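Local coordinates for alginate biosynthesis protein AlgX (Pseudomonas aeruginosa, PDB 4KNC), which takes part in the O-acetylation of the exopolysaccharide alginate in the periplasm and protects the polymer from degradation on its way through, at residues 33-38 against 46-51; 87-92 against 142-147; 146-151 against 192-197; 188-193 against 209-214. One frame throughout, in Å; residues are numbered along the deposited sequence.

Contact 1. Residues 33-38 against 46-51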
loop_
_atom_site.group_PDB
_atom_site.type_symbol
_atom_site.label_atom_id
_atom_site.label_comp_id
_atom_site.label_asym_id
_atom_site.label_seq_id
_atom_site.Cartn_x
_atom_site.Cartn_y
_atom_site.Cartn_z
ATOM N N GLY A 33 7.727 4.230 18.116
ATOM C CA GLY A 33 6.331 4.581 17.886
ATOM C C GLY A 33 5.504 3.498 17.205
ATOM O O GLY A 33 4.269 3.522 17.251
ATOM N N PHE A 34 6.189 2.546 16.575
ATOM C CA PHE A 34 5.536 1.426 15.919
ATOM C C PHE A 34 5.126 0.313 16.897
ATOM O O PHE A 34 4.508 -0.673 16.488
ATOM C CB PHE A 34 6.466 0.861 14.837
ATOM C CG PHE A 34 5.806 -0.137 13.919
ATOM C CD1 PHE A 34 4.810 0.255 13.046
ATOM C CD2 PHE A 34 6.196 -1.467 13.925
ATOM C CE1 PHE A 34 4.203 -0.676 12.193
ATOM C CE2 PHE A 34 5.595 -2.401 13.081
ATOM C CZ PHE A 34 4.601 -2.009 12.215
ATOM N N PHE A 35 5.454 0.469 18.180
ATOM C CA PHE A 35 5.215 -0.602 19.155
ATOM C C PHE A 35 4.315 -0.214 20.335
ATOM O O PHE A 35 4.084 -1.016 21.234
ATOM C CB PHE A 35 6.543 -1.147 19.671
ATOM C CG PHE A 35 7.507 -1.510 18.581
ATOM C CD1 PHE A 35 7.389 -2.720 17.913
ATOM C CD2 PHE A 35 8.519 -0.636 18.211
ATOM C CE1 PHE A 35 8.276 -3.059 16.888
ATOM C CE2 PHE A 35 9.405 -0.963 17.183
ATOM C CZ PHE A 35 9.285 -2.177 16.520
ATOM N N THR A 36 3.800 1.011 20.311
ATOM C CA THR A 36 3.079 1.597 21.440
ATOM C C THR A 36 1.784 0.888 21.853
ATOM O O THR A 36 0.894 0.725 21.027
ATOM C CB THR A 36 2.707 3.050 21.088
ATOM O OG1 THR A 36 3.823 3.673 20.441
ATOM C CG2 THR A 36 2.316 3.835 22.326
ATOM N N HIS A 37 1.685 0.410 23.098
ATOM C CA HIS A 37 2.827 0.080 23.937
ATOM C C HIS A 37 2.800 -1.457 24.086
ATOM O O HIS A 37 1.760 -2.088 23.848
ATOM C CB HIS A 37 2.781 0.807 25.296
ATOM C CG HIS A 37 1.749 0.282 26.253
ATOM N ND1 HIS A 37 0.578 0.958 26.530
ATOM C CD2 HIS A 37 1.726 -0.836 27.020
ATOM C CE1 HIS A 37 -0.130 0.269 27.406
ATOM N NE2 HIS A 37 0.543 -0.824 27.720
ATOM N N LEU A 38 3.926 -2.061 24.457
ATOM C CA LEU A 38 4.034 -3.524 24.442
ATOM C C LEU A 38 3.524 -4.156 25.721
ATOM O O LEU A 38 3.802 -3.661 26.803
ATOM C CB LEU A 38 5.480 -3.960 24.210
ATOM C CG LEU A 38 6.089 -3.560 22.868
ATOM C CD1 LEU A 38 7.605 -3.690 22.955
ATOM C CD2 LEU A 38 5.524 -4.432 21.725
ATOM N N LEU A 46 3.992 -11.059 22.478
ATOM C CA LEU A 46 3.840 -9.660 22.838
ATOM C C LEU A 46 2.724 -9.062 21.972
ATOM O O LEU A 46 2.533 -9.477 20.827
ATOM C CB LEU A 46 5.142 -8.885 22.591
ATOM C CG LEU A 46 6.431 -9.271 23.324
ATOM C CD1 LEU A 46 7.528 -8.229 23.032
ATOM C CD2 LEU A 46 6.215 -9.415 24.835
ATOM N N PHE A 47 1.987 -8.097 22.513
ATOM C CA PHE A 47 1.023 -7.367 21.700
ATOM C C PHE A 47 1.254 -5.877 21.875
ATOM O O PHE A 47 1.703 -5.440 22.927
ATOM C CB PHE A 47 -0.404 -7.696 22.124
ATOM C CG PHE A 47 -0.855 -9.078 21.739
ATOM C CD1 PHE A 47 -0.409 -10.190 22.439
ATOM C CD2 PHE A 47 -1.742 -9.265 20.672
ATOM C CE1 PHE A 47 -0.844 -11.469 22.087
ATOM C CE2 PHE A 47 -2.176 -10.534 20.319
ATOM C CZ PHE A 47 -1.720 -11.639 21.028
ATOM N N ARG A 48 0.946 -5.104 20.839
ATOM C CA ARG A 48 0.926 -3.651 20.933
ATOM C C ARG A 48 -0.498 -3.205 21.219
ATOM O O ARG A 48 -1.408 -3.613 20.529
ATOM C CB ARG A 48 1.388 -3.039 19.614
ATOM C CG ARG A 48 2.731 -3.583 19.135
ATOM C CD ARG A 48 2.969 -3.146 17.713
ATOM N NE ARG A 48 2.084 -3.849 16.788
ATOM C CZ ARG A 48 2.060 -3.641 15.475
ATOM N NH1 ARG A 48 2.852 -2.732 14.934
ATOM N NH2 ARG A 48 1.237 -4.341 14.700
ATOM N N THR A 49 -0.689 -2.356 22.222
ATOM C CA THR A 49 -2.033 -1.960 22.621
ATOM C C THR A 49 -2.741 -1.134 21.541
ATOM O O THR A 49 -3.920 -1.353 21.259
ATOM C CB THR A 49 -1.991 -1.152 23.928
ATOM O OG1 THR A 49 -1.043 -0.090 23.789
ATOM C CG2 THR A 49 -1.558 -2.036 25.099
ATOM N N THR A 50 -2.023 -0.196 20.929
ATOM C CA THR A 50 -2.656 0.737 19.998
ATOM C C THR A 50 -2.786 0.147 18.595
ATOM O O THR A 50 -3.672 0.520 17.849
ATOM C CB THR A 50 -1.913 2.091 19.911
ATOM O OG1 THR A 50 -0.668 1.919 19.228
ATOM C CG2 THR A 50 -1.645 2.665 21.311
ATOM N N TYR A 51 -1.897 -0.768 18.231
ATOM C CA TYR A 51 -1.965 -1.370 16.907
ATOM C C TYR A 51 -2.764 -2.662 16.922
ATOM O O TYR A 51 -3.572 -2.894 16.033
ATOM C CB TYR A 51 -0.567 -1.666 16.365
ATOM C CG TYR A 51 0.233 -0.445 16.002
ATOM C CD1 TYR A 51 0.879 0.313 16.984
ATOM C CD2 TYR A 51 0.343 -0.037 14.678
ATOM C CE1 TYR A 51 1.622 1.434 16.644
ATOM C CE2 TYR A 51 1.068 1.082 14.326
ATOM C CZ TYR A 51 1.714 1.815 15.309
ATOM O OH TYR A 51 2.446 2.926 14.947
#
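The carbonyl oxygen of Thr36 is held twice by Thr50: the hydroxyl OG1 of Thr50 donates to Thr36 O over 2.7 Å, and Thr50 N reaches the same Thr36 O at 3.1 Å, in the carbonyl plane on a lone pair. This grip lies at the mouth of a small two-stranded antiparallel hairpin, strands 38-40 and 46-48, in the SGNH hydrolase-like domain, where Leu38 and Arg48 form a non-hydrogen-bonded pair. A cis peptide joins Thr36 to His37, whose N donates to Thr49 OG1 at 2.9 Å while Thr49 N answers to His37 O. The methyl CG2 of Thr49 sits over one face of the imidazole in a CH-pi contact; ND1 of that ring is bonded to Asp24. Arg48 bends at chi3 (-71°) and brings NH1 over one face of the Phe34 ring, a cation-pi contact with the two planes 64° apart, while its NH2 forms a salt bridge with Asp52. Tyr51 lays CB over the centre of the guanidinium, and its OH donates to Gly33 O. The same NH1 of Arg48 binds Phe34 O at 3.1 Å, that oxygen lying in the guanidinium plane.

Contact 2. Residues 87-92 against 142-147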
loop_
_atom_site.group_PDB
_atom_site.type_symbol
_atom_site.label_atom_id
_atom_site.label_comp_id
_atom_site.label_asym_id
_atom_site.label_seq_id
_atom_site.Cartn_x
_atom_site.Cartn_y
_atom_site.Cartn_z
ATOM N N PRO A 87 -6.294 -8.184 9.002
ATOM C CA PRO A 87 -6.885 -8.016 10.337
ATOM C C PRO A 87 -5.829 -7.918 11.451
ATOM O O PRO A 87 -4.672 -8.280 11.255
ATOM C CB PRO A 87 -7.740 -9.274 10.500
ATOM C CG PRO A 87 -7.072 -10.303 9.598
ATOM C CD PRO A 87 -6.572 -9.510 8.416
ATOM N N THR A 88 -6.226 -7.432 12.616
ATOM C CA THR A 88 -5.242 -7.205 13.678
ATOM C C THR A 88 -4.795 -8.502 14.350
ATOM O O THR A 88 -5.459 -9.540 14.261
ATOM C CB THR A 88 -5.743 -6.185 14.719
ATOM O OG1 THR A 88 -7.007 -6.610 15.252
ATOM C CG2 THR A 88 -5.905 -4.795 14.072
ATOM N N ARG A 89 -3.646 -8.442 15.003
ATOM C CA ARG A 89 -3.136 -9.572 15.756
ATOM C C ARG A 89 -4.085 -9.859 16.906
ATOM O O ARG A 89 -4.239 -10.998 17.322
ATOM C CB ARG A 89 -1.714 -9.274 16.268
ATOM C CG ARG A 89 -0.728 -8.982 15.130
ATOM C CD ARG A 89 0.661 -8.547 15.629
ATOM N NE ARG A 89 1.448 -9.656 16.177
ATOM C CZ ARG A 89 1.578 -9.916 17.476
ATOM N NH1 ARG A 89 0.964 -9.150 18.378
ATOM N NH2 ARG A 89 2.331 -10.939 17.874
ATOM N N GLY A 90 -4.726 -8.818 17.420
ATOM C CA GLY A 90 -5.670 -8.993 18.509
ATOM C C GLY A 90 -6.918 -9.750 18.055
ATOM O O GLY A 90 -7.390 -10.647 18.763
ATOM N N LEU A 91 -7.446 -9.408 16.876
ATOM C CA LEU A 91 -8.641 -10.086 16.372
ATOM C C LEU A 91 -8.358 -11.540 16.057
ATOM O O LEU A 91 -9.197 -12.401 16.294
ATOM C CB LEU A 91 -9.207 -9.393 15.131
ATOM C CG LEU A 91 -9.916 -8.066 15.401
ATOM C CD1 LEU A 91 -10.047 -7.272 14.107
ATOM C CD2 LEU A 91 -11.283 -8.290 16.042
ATOM N N VAL A 92 -7.182 -11.837 15.526
ATOM C CA VAL A 92 -6.938 -13.216 15.108
ATOM C C VAL A 92 -6.401 -14.070 16.252
ATOM O O VAL A 92 -6.868 -15.193 16.503
ATOM C CB VAL A 92 -5.980 -13.288 13.908
ATOM C CG1 VAL A 92 -5.661 -14.729 13.583
ATOM C CG2 VAL A 92 -6.592 -12.601 12.687
ATOM N N ALA A 142 0.178 -20.774 14.371
ATOM C CA ALA A 142 -0.393 -19.458 14.637
ATOM C C ALA A 142 -0.388 -18.564 13.396
ATOM O O ALA A 142 0.580 -18.556 12.629
ATOM C CB ALA A 142 0.375 -18.787 15.768
ATOM N N TYR A 143 -1.468 -17.811 13.205
ATOM C CA TYR A 143 -1.591 -16.900 12.061
ATOM C C TYR A 143 -0.416 -15.898 12.046
ATOM O O TYR A 143 0.239 -15.702 11.011
ATOM C CB TYR A 143 -2.938 -16.182 12.150
ATOM C CG TYR A 143 -3.321 -15.249 11.017
ATOM C CD1 TYR A 143 -2.789 -13.967 10.936
ATOM C CD2 TYR A 143 -4.288 -15.619 10.075
ATOM C CE1 TYR A 143 -3.153 -13.102 9.918
ATOM C CE2 TYR A 143 -4.668 -14.753 9.063
ATOM C CZ TYR A 143 -4.088 -13.491 8.984
ATOM O OH TYR A 143 -4.441 -12.607 7.977
ATOM N N TYR A 144 -0.133 -15.306 13.205
ATOM C CA TYR A 144 0.934 -14.296 13.354
ATOM C C TYR A 144 2.193 -14.797 14.050
ATOM O O TYR A 144 2.127 -15.699 14.885
ATOM C CB TYR A 144 0.413 -13.097 14.146
ATOM C CG TYR A 144 -0.296 -12.065 13.292
ATOM C CD1 TYR A 144 0.433 -11.210 12.470
ATOM C CD2 TYR A 144 -1.690 -11.944 13.308
ATOM C CE1 TYR A 144 -0.195 -10.262 11.682
ATOM C CE2 TYR A 144 -2.336 -10.990 12.519
ATOM C CZ TYR A 144 -1.575 -10.156 11.705
ATOM O OH TYR A 144 -2.170 -9.206 10.913
ATOM N N PHE A 145 3.341 -14.200 13.725
ATOM C CA PHE A 145 4.538 -14.411 14.533
ATOM C C PHE A 145 4.276 -13.920 15.962
ATOM O O PHE A 145 3.486 -12.990 16.177
ATOM C CB PHE A 145 5.770 -13.706 13.938
ATOM C CG PHE A 145 6.342 -14.388 12.709
ATOM C CD1 PHE A 145 7.193 -15.486 12.831
ATOM C CD2 PHE A 145 6.028 -13.930 11.432
ATOM C CE1 PHE A 145 7.719 -16.114 11.697
ATOM C CE2 PHE A 145 6.547 -14.542 10.299
ATOM C CZ PHE A 145 7.402 -15.638 10.434
ATOM N N LYS A 146 4.945 -14.560 16.922
ATOM C CA LYS A 146 4.848 -14.243 18.353
ATOM C C LYS A 146 5.161 -12.800 18.707
ATOM O O LYS A 146 4.492 -12.205 19.551
ATOM C CB LYS A 146 5.799 -15.140 19.161
ATOM C CG LYS A 146 5.400 -16.606 19.162
ATOM C CD LYS A 146 6.404 -17.448 19.952
ATOM C CE LYS A 146 5.896 -18.854 20.162
ATOM N NZ LYS A 146 6.862 -19.633 20.979
ATOM N N GLY A 147 6.198 -12.253 18.083
ATOM C CA GLY A 147 6.686 -10.935 18.450
ATOM C C GLY A 147 6.988 -10.090 17.226
ATOM O O GLY A 147 7.965 -9.347 17.199
#
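The closest CA atoms, those of Arg89 and Tyr144, are 6.7 Å apart, where the start of helix 89-93 meets the loop that leads to helix 153-169. Thr88 is the N-cap of this helix, its OG1 accepting from Leu91 N. Tyr144 and Arg89 carry the largest shares of the contact. The Tyr144 ring lies under the aliphatic part of Arg89, with Arg89 CG 3.4 Å from the ring centroid and only 3° off the normal, a CH-pi contact over the middle of the face. At the far end of the ring, Tyr144 OH donates to Pro87 O at 2.7 Å, nearly along the C=O axis, which fixes the phenol end to the residue just ahead of the cap. Beyond the ring the Arg89 chain turns at chi3 (74°) and sends NH2 to Phe145 O, 2.9 Å away and in the guanidinium plane, while NH1 forms a salt bridge with Asp52 and also bonds to Leu46 O. Tyr143 packs apart from these polar groups: Val92 CG1 presses on its CB at 3.4 Å, CG2 of the same valine stands over the ring, and the hydroxyl binds Ser159. A buried guanidinium is thus met by a carboxylate and by backbone carbonyls, an arrangement expected to stabilise its positive charge while tying the loop just before Asp148, an inferred active-site residue, to the helix start.

Contact 3. Residues 146-151 against 192-197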
loop_
_atom_site.group_PDB
_atom_site.type_symbol
_atom_site.label_atom_id
_atom_site.label_comp_id
_atom_site.label_asym_id
_atom_site.label_seq_id
_atom_site.Cartn_x
_atom_site.Cartn_y
_atom_site.Cartn_z
ATOM N N LYS A 146 4.945 -14.560 16.922
ATOM C CA LYS A 146 4.848 -14.243 18.353
ATOM C C LYS A 146 5.161 -12.800 18.707
ATOM O O LYS A 146 4.492 -12.205 19.551
ATOM C CB LYS A 146 5.799 -15.140 19.161
ATOM C CG LYS A 146 5.400 -16.606 19.162
ATOM C CD LYS A 146 6.404 -17.448 19.952
ATOM C CE LYS A 146 5.896 -18.854 20.162
ATOM N NZ LYS A 146 6.862 -19.633 20.979
ATOM N N GLY A 147 6.198 -12.253 18.083
ATOM C CA GLY A 147 6.686 -10.935 18.450
ATOM C C GLY A 147 6.988 -10.090 17.226
ATOM O O GLY A 147 7.965 -9.347 17.199
ATOM N N ASP A 148 6.139 -10.209 16.203
ATOM C CA ASP A 148 6.351 -9.490 14.952
ATOM C C ASP A 148 5.006 -9.093 14.352
ATOM O O ASP A 148 3.972 -9.640 14.729
ATOM C CB ASP A 148 7.149 -10.351 13.966
ATOM C CG ASP A 148 7.690 -9.549 12.795
ATOM O OD1 ASP A 148 8.630 -8.742 12.992
ATOM O OD2 ASP A 148 7.193 -9.733 11.666
ATOM N N HIS A 149 5.034 -8.138 13.427
ATOM C CA HIS A 149 3.821 -7.632 12.786
ATOM C C HIS A 149 3.447 -8.389 11.495
ATOM O O HIS A 149 2.390 -8.161 10.925
ATOM C CB HIS A 149 3.969 -6.124 12.499
ATOM C CG HIS A 149 5.107 -5.790 11.582
ATOM N ND1 HIS A 149 6.428 -5.962 11.944
ATOM C CD2 HIS A 149 5.127 -5.284 10.324
ATOM C CE1 HIS A 149 7.209 -5.587 10.944
ATOM N NE2 HIS A 149 6.446 -5.168 9.951
ATOM N N HIS A 150 4.321 -9.270 11.020
ATOM C CA HIS A 150 4.019 -10.063 9.827
ATOM C C HIS A 150 3.211 -11.299 10.192
ATOM O O HIS A 150 3.376 -11.848 11.285
ATOM C CB HIS A 150 5.303 -10.504 9.115
ATOM C CG HIS A 150 6.097 -9.368 8.553
ATOM N ND1 HIS A 150 7.202 -8.848 9.194
ATOM C CD2 HIS A 150 5.932 -8.634 7.426
ATOM C CE1 HIS A 150 7.687 -7.846 8.479
ATOM N NE2 HIS A 150 6.932 -7.691 7.407
ATOM N N TRP A 151 2.330 -11.730 9.288
ATOM C CA TRP A 151 1.747 -13.056 9.405
ATOM C C TRP A 151 2.837 -14.089 9.137
ATOM O O TRP A 151 3.832 -13.788 8.488
ATOM C CB TRP A 151 0.544 -13.254 8.442
ATOM C CG TRP A 151 0.711 -12.769 7.010
ATOM C CD1 TRP A 151 1.883 -12.616 6.304
ATOM C CD2 TRP A 151 -0.345 -12.375 6.116
ATOM N NE1 TRP A 151 1.616 -12.154 5.031
ATOM C CE2 TRP A 151 0.256 -11.997 4.895
ATOM C CE3 TRP A 151 -1.739 -12.294 6.238
ATOM C CZ2 TRP A 151 -0.494 -11.542 3.806
ATOM C CZ3 TRP A 151 -2.471 -11.840 5.165
ATOM C CH2 TRP A 151 -1.851 -11.481 3.957
ATOM N N LEU A 192 13.399 -13.172 14.072
ATOM C CA LEU A 192 13.456 -12.600 15.403
ATOM C C LEU A 192 12.572 -11.369 15.278
ATOM O O LEU A 192 12.894 -10.447 14.529
ATOM C CB LEU A 192 14.897 -12.214 15.779
ATOM C CG LEU A 192 15.079 -11.489 17.121
ATOM C CD1 LEU A 192 14.569 -12.358 18.261
ATOM C CD2 LEU A 192 16.532 -11.059 17.369
ATOM N N GLY A 193 11.442 -11.374 15.975
ATOM C CA GLY A 193 10.413 -10.378 15.733
ATOM C C GLY A 193 10.783 -8.960 16.109
ATOM O O GLY A 193 11.542 -8.745 17.057
ATOM N N THR A 194 10.230 -7.988 15.383
ATOM C CA THR A 194 10.453 -6.574 15.701
ATOM C C THR A 194 9.969 -6.166 17.096
ATOM O O THR A 194 10.534 -5.265 17.716
ATOM C CB THR A 194 9.795 -5.638 14.664
ATOM O OG1 THR A 194 8.378 -5.864 14.644
ATOM C CG2 THR A 194 10.376 -5.873 13.276
ATOM N N PHE A 195 8.923 -6.812 17.603
ATOM C CA PHE A 195 8.415 -6.420 18.920
ATOM C C PHE A 195 9.429 -6.896 19.954
ATOM O O PHE A 195 9.668 -6.220 20.952
ATOM C CB PHE A 195 7.043 -7.042 19.270
ATOM C CG PHE A 195 5.928 -6.752 18.276
ATOM C CD1 PHE A 195 6.136 -5.971 17.152
ATOM C CD2 PHE A 195 4.665 -7.288 18.483
ATOM C CE1 PHE A 195 5.098 -5.724 16.245
ATOM C CE2 PHE A 195 3.617 -7.050 17.578
ATOM C CZ PHE A 195 3.840 -6.264 16.462
ATOM N N HIS A 196 9.993 -8.082 19.715
ATOM C CA HIS A 196 10.978 -8.679 20.620
ATOM C C HIS A 196 12.246 -7.820 20.652
ATOM O O HIS A 196 12.814 -7.597 21.718
ATOM C CB HIS A 196 11.319 -10.107 20.193
ATOM C CG HIS A 196 10.256 -11.116 20.501
ATOM N ND1 HIS A 196 10.111 -12.282 19.781
ATOM C CD2 HIS A 196 9.319 -11.158 21.480
ATOM C CE1 HIS A 196 9.125 -12.998 20.298
ATOM N NE2 HIS A 196 8.632 -12.341 21.332
ATOM N N LYS A 197 12.665 -7.325 19.487
ATOM C CA LYS A 197 13.816 -6.437 19.401
ATOM C C LYS A 197 13.562 -5.116 20.110
ATOM O O LYS A 197 14.464 -4.569 20.775
ATOM C CB LYS A 197 14.205 -6.166 17.951
ATOM C CG LYS A 197 14.768 -7.376 17.221
ATOM C CD LYS A 197 15.228 -6.992 15.831
ATOM C CE LYS A 197 15.440 -8.220 14.964
ATOM N NZ LYS A 197 15.677 -7.830 13.544
#
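Asp148 CB rests 3.7 Å from Gly193 CA, and from there its side chain leads to two sets of donors. With CG anti to the backbone N (chi1 -166°), the carboxylate spans the gap between helix 194-203 and His150. OD1 takes the Thr194 N-H at 3.0 Å on its anti lone pair, in an almost straight bond of 176°, and a weak bond from the hydroxyl of Thr194. OD2 faces the other way along the chain: its syn lone pair receives His150 ND1 at 2.6 Å, while His150 N comes from above the carboxylate plane and closes an Asx turn. The preceding carbonyl also meets the helix start, for Gly147 O accepts from Phe195 N at 2.7 Å and, weakly, from His196 N. Around this backbone, Gly147 CA stands over the centre of the His196 ring, 3.7 Å from its centroid, in a CH-pi contact. The Phe195 ring turns one face to the carbonyl carbon of Asp148. The first turn of the helix thus holds both the aspartate and the residue before it, which positions the carboxylate for His150. His150 NE2 is bonded to Ser243 OG, so the chain of bonds runs Asp148, His150, Ser243, the arrangement of a Ser-His-Asp catalytic triad, consistent with the roles inferred for these residues in this SGNH hydrolase-like domain.

Contact 4. Residues 188-193 against 209-214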
loop_
_atom_site.group_PDB
_atom_site.type_symbol
_atom_site.label_atom_id
_atom_site.label_comp_id
_atom_site.label_asym_id
_atom_site.label_seq_id
_atom_site.Cartn_x
_atom_site.Cartn_y
_atom_site.Cartn_z
ATOM N N LEU A 188 13.160 -23.518 6.081
ATOM C CA LEU A 188 12.608 -22.889 7.264
ATOM C C LEU A 188 12.814 -21.382 7.161
ATOM O O LEU A 188 13.793 -20.920 6.575
ATOM C CB LEU A 188 13.263 -23.442 8.533
ATOM C CG LEU A 188 13.187 -24.956 8.754
ATOM C CD1 LEU A 188 14.074 -25.351 9.933
ATOM C CD2 LEU A 188 11.748 -25.440 8.976
ATOM N N LEU A 189 11.867 -20.620 7.699
ATOM C CA LEU A 189 11.962 -19.169 7.694
ATOM C C LEU A 189 12.285 -18.708 9.110
ATOM O O LEU A 189 11.539 -18.978 10.050
ATOM C CB LEU A 189 10.640 -18.542 7.205
ATOM C CG LEU A 189 10.478 -17.017 7.322
ATOM C CD1 LEU A 189 11.449 -16.277 6.409
ATOM C CD2 LEU A 189 9.062 -16.559 7.033
ATOM N N SER A 190 13.403 -18.019 9.272
ATOM C CA SER A 190 13.788 -17.556 10.591
ATOM C C SER A 190 13.301 -16.133 10.820
ATOM O O SER A 190 13.458 -15.273 9.958
ATOM C CB SER A 190 15.307 -17.590 10.740
ATOM O OG SER A 190 15.910 -16.685 9.833
ATOM N N LYS A 191 12.733 -15.873 11.991
ATOM C CA LYS A 191 12.392 -14.497 12.332
ATOM C C LYS A 191 12.584 -14.182 13.802
ATOM O O LYS A 191 12.022 -14.842 14.675
ATOM C CB LYS A 191 10.954 -14.148 11.926
ATOM C CG LYS A 191 10.661 -12.647 12.124
ATOM C CD LYS A 191 9.411 -12.202 11.406
ATOM C CE LYS A 191 9.611 -12.185 9.905
ATOM N NZ LYS A 191 10.270 -10.940 9.463
ATOM N N LEU A 192 13.399 -13.172 14.072
ATOM C CA LEU A 192 13.456 -12.600 15.403
ATOM C C LEU A 192 12.572 -11.369 15.278
ATOM O O LEU A 192 12.894 -10.447 14.529
ATOM C CB LEU A 192 14.897 -12.214 15.779
ATOM C CG LEU A 192 15.079 -11.489 17.121
ATOM C CD1 LEU A 192 14.569 -12.358 18.261
ATOM C CD2 LEU A 192 16.532 -11.059 17.369
ATOM N N GLY A 193 11.442 -11.374 15.975
ATOM C CA GLY A 193 10.413 -10.378 15.733
ATOM C C GLY A 193 10.783 -8.960 16.109
ATOM O O GLY A 193 11.542 -8.745 17.057
ATOM N N THR A 209 14.593 -16.508 18.477
ATOM C CA THR A 209 14.285 -16.435 17.055
ATOM C C THR A 209 13.305 -17.546 16.701
ATOM O O THR A 209 13.495 -18.693 17.098
ATOM C CB THR A 209 15.540 -16.641 16.210
ATOM O OG1 THR A 209 16.494 -15.639 16.545
ATOM C CG2 THR A 209 15.216 -16.564 14.716
ATOM N N GLN A 210 12.258 -17.204 15.962
ATOM C CA GLN A 210 11.289 -18.199 15.509
ATOM C C GLN A 210 11.686 -18.809 14.169
ATOM O O GLN A 210 12.191 -18.120 13.280
ATOM C CB GLN A 210 9.907 -17.566 15.360
ATOM C CG GLN A 210 9.030 -17.658 16.584
ATOM C CD GLN A 210 7.572 -17.344 16.266
ATOM O OE1 GLN A 210 7.179 -16.178 16.183
ATOM N NE2 GLN A 210 6.765 -18.386 16.093
ATOM N N TYR A 211 11.441 -20.105 14.022
ATOM C CA TYR A 211 11.687 -20.791 12.763
ATOM C C TYR A 211 10.402 -21.457 12.334
ATOM O O TYR A 211 9.929 -22.352 13.017
ATOM C CB TYR A 211 12.779 -21.846 12.930
ATOM C CG TYR A 211 14.154 -21.236 13.010
ATOM C CD1 TYR A 211 14.642 -20.726 14.204
ATOM C CD2 TYR A 211 14.952 -21.138 11.880
ATOM C CE1 TYR A 211 15.906 -20.150 14.269
ATOM C CE2 TYR A 211 16.208 -20.563 11.935
ATOM C CZ TYR A 211 16.678 -20.072 13.123
ATOM O OH TYR A 211 17.932 -19.505 13.158
ATOM N N VAL A 212 9.828 -20.999 11.221
ATOM C CA VAL A 212 8.588 -21.575 10.704
ATOM C C VAL A 212 8.797 -22.137 9.304
ATOM O O VAL A 212 9.836 -21.898 8.678
ATOM C CB VAL A 212 7.450 -20.528 10.652
ATOM C CG1 VAL A 212 7.148 -20.017 12.047
ATOM C CG2 VAL A 212 7.826 -19.363 9.727
ATOM N N ASP A 213 7.802 -22.874 8.820
ATOM C CA ASP A 213 7.830 -23.450 7.472
ATOM C C ASP A 213 7.850 -22.372 6.388
ATOM O O ASP A 213 7.016 -21.462 6.387
ATOM C CB ASP A 213 6.610 -24.342 7.265
ATOM C CG ASP A 213 6.595 -25.533 8.195
ATOM O OD1 ASP A 213 7.696 -26.040 8.523
ATOM O OD2 ASP A 213 5.482 -25.960 8.592
ATOM N N ARG A 214 8.811 -22.453 5.479
ATOM C CA ARG A 214 8.816 -21.538 4.337
ATOM C C ARG A 214 8.298 -22.238 3.075
ATOM O O ARG A 214 8.674 -23.371 2.803
ATOM C CB ARG A 214 10.218 -20.994 4.102
ATOM C CG ARG A 214 10.249 -19.851 3.116
ATOM C CD ARG A 214 11.610 -19.163 3.096
ATOM N NE ARG A 214 12.660 -20.045 2.601
ATOM C CZ ARG A 214 12.855 -20.325 1.315
ATOM N NH1 ARG A 214 12.055 -19.798 0.391
ATOM N NH2 ARG A 214 13.838 -21.143 0.950
#
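With chi1 at -76°, Tyr211 swings its ring over Ser190, whose CB touches CE2 of Tyr211 at 3.3 Å while Ser190 CA stands over the ring face, off toward the rim. Val212, with chi1 -62°, puts CG2 between its own N and carbonyl carbon, 3.9 Å from Leu189 CB; the two side chains lie side by side, pointing the same way. These pairs belong to an antiparallel two-stranded ribbon, strands 180-191 and 210-220, joined through helix 194-203 and lying at the surface of the SGNH hydrolase-like domain. Its hydrogen-bonded pairs are Leu189 with Val212 and Lys191 with Gln210. Leu189 N donates to Val212 O at 2.6 Å and Lys191 N to Gln210 O at 2.6 Å, with Val212 N and Gln210 N returning the bonds. Ser190 and Tyr211 share one face; Leu189, Lys191, Gln210 and Val212 occupy the other, where Leu189 and Val212 pack on Pro153. The ends of Lys191 and Gln210 leave the ribbon: Lys191 NZ bonds to Tyr249 OH and makes a long, weak ion pair with Asp148, and Gln210 OE1 accepts from Lys146 N. Near the other end, Leu188 CD2 reaches Asp213 OD1 at 4.1 Å, an oxygen that forms a salt bridge with Arg185.

Overall arrangement
Contact 3 holds Asp148 and His150 of the inferred active site; the side chains of Lys191 (contact 4) and Phe145 (contact 2) come within about 3 and 4 Å of that of Asp148, and Phe35 (contact 1) within about 7 Å. Contact 3 lies about 10 Å, centre to centre, from both contact 2 and contact 4, sharing Lys146 and Gly147 with the former and Leu192 and Gly193 with the latter. Phe145 also packs against Lys191, Gln210 and Val212 of contact 4. Contact 1 borders contact 3 through Phe35 and Arg48, which pack on Phe195, and joins contacts 2 and 3 where Leu46 N lies 3.2 Å from Lys146 O, a probable hydrogen bond. Contacts 1 and 4 do not touch; their nearest atoms are about 6 Å apart.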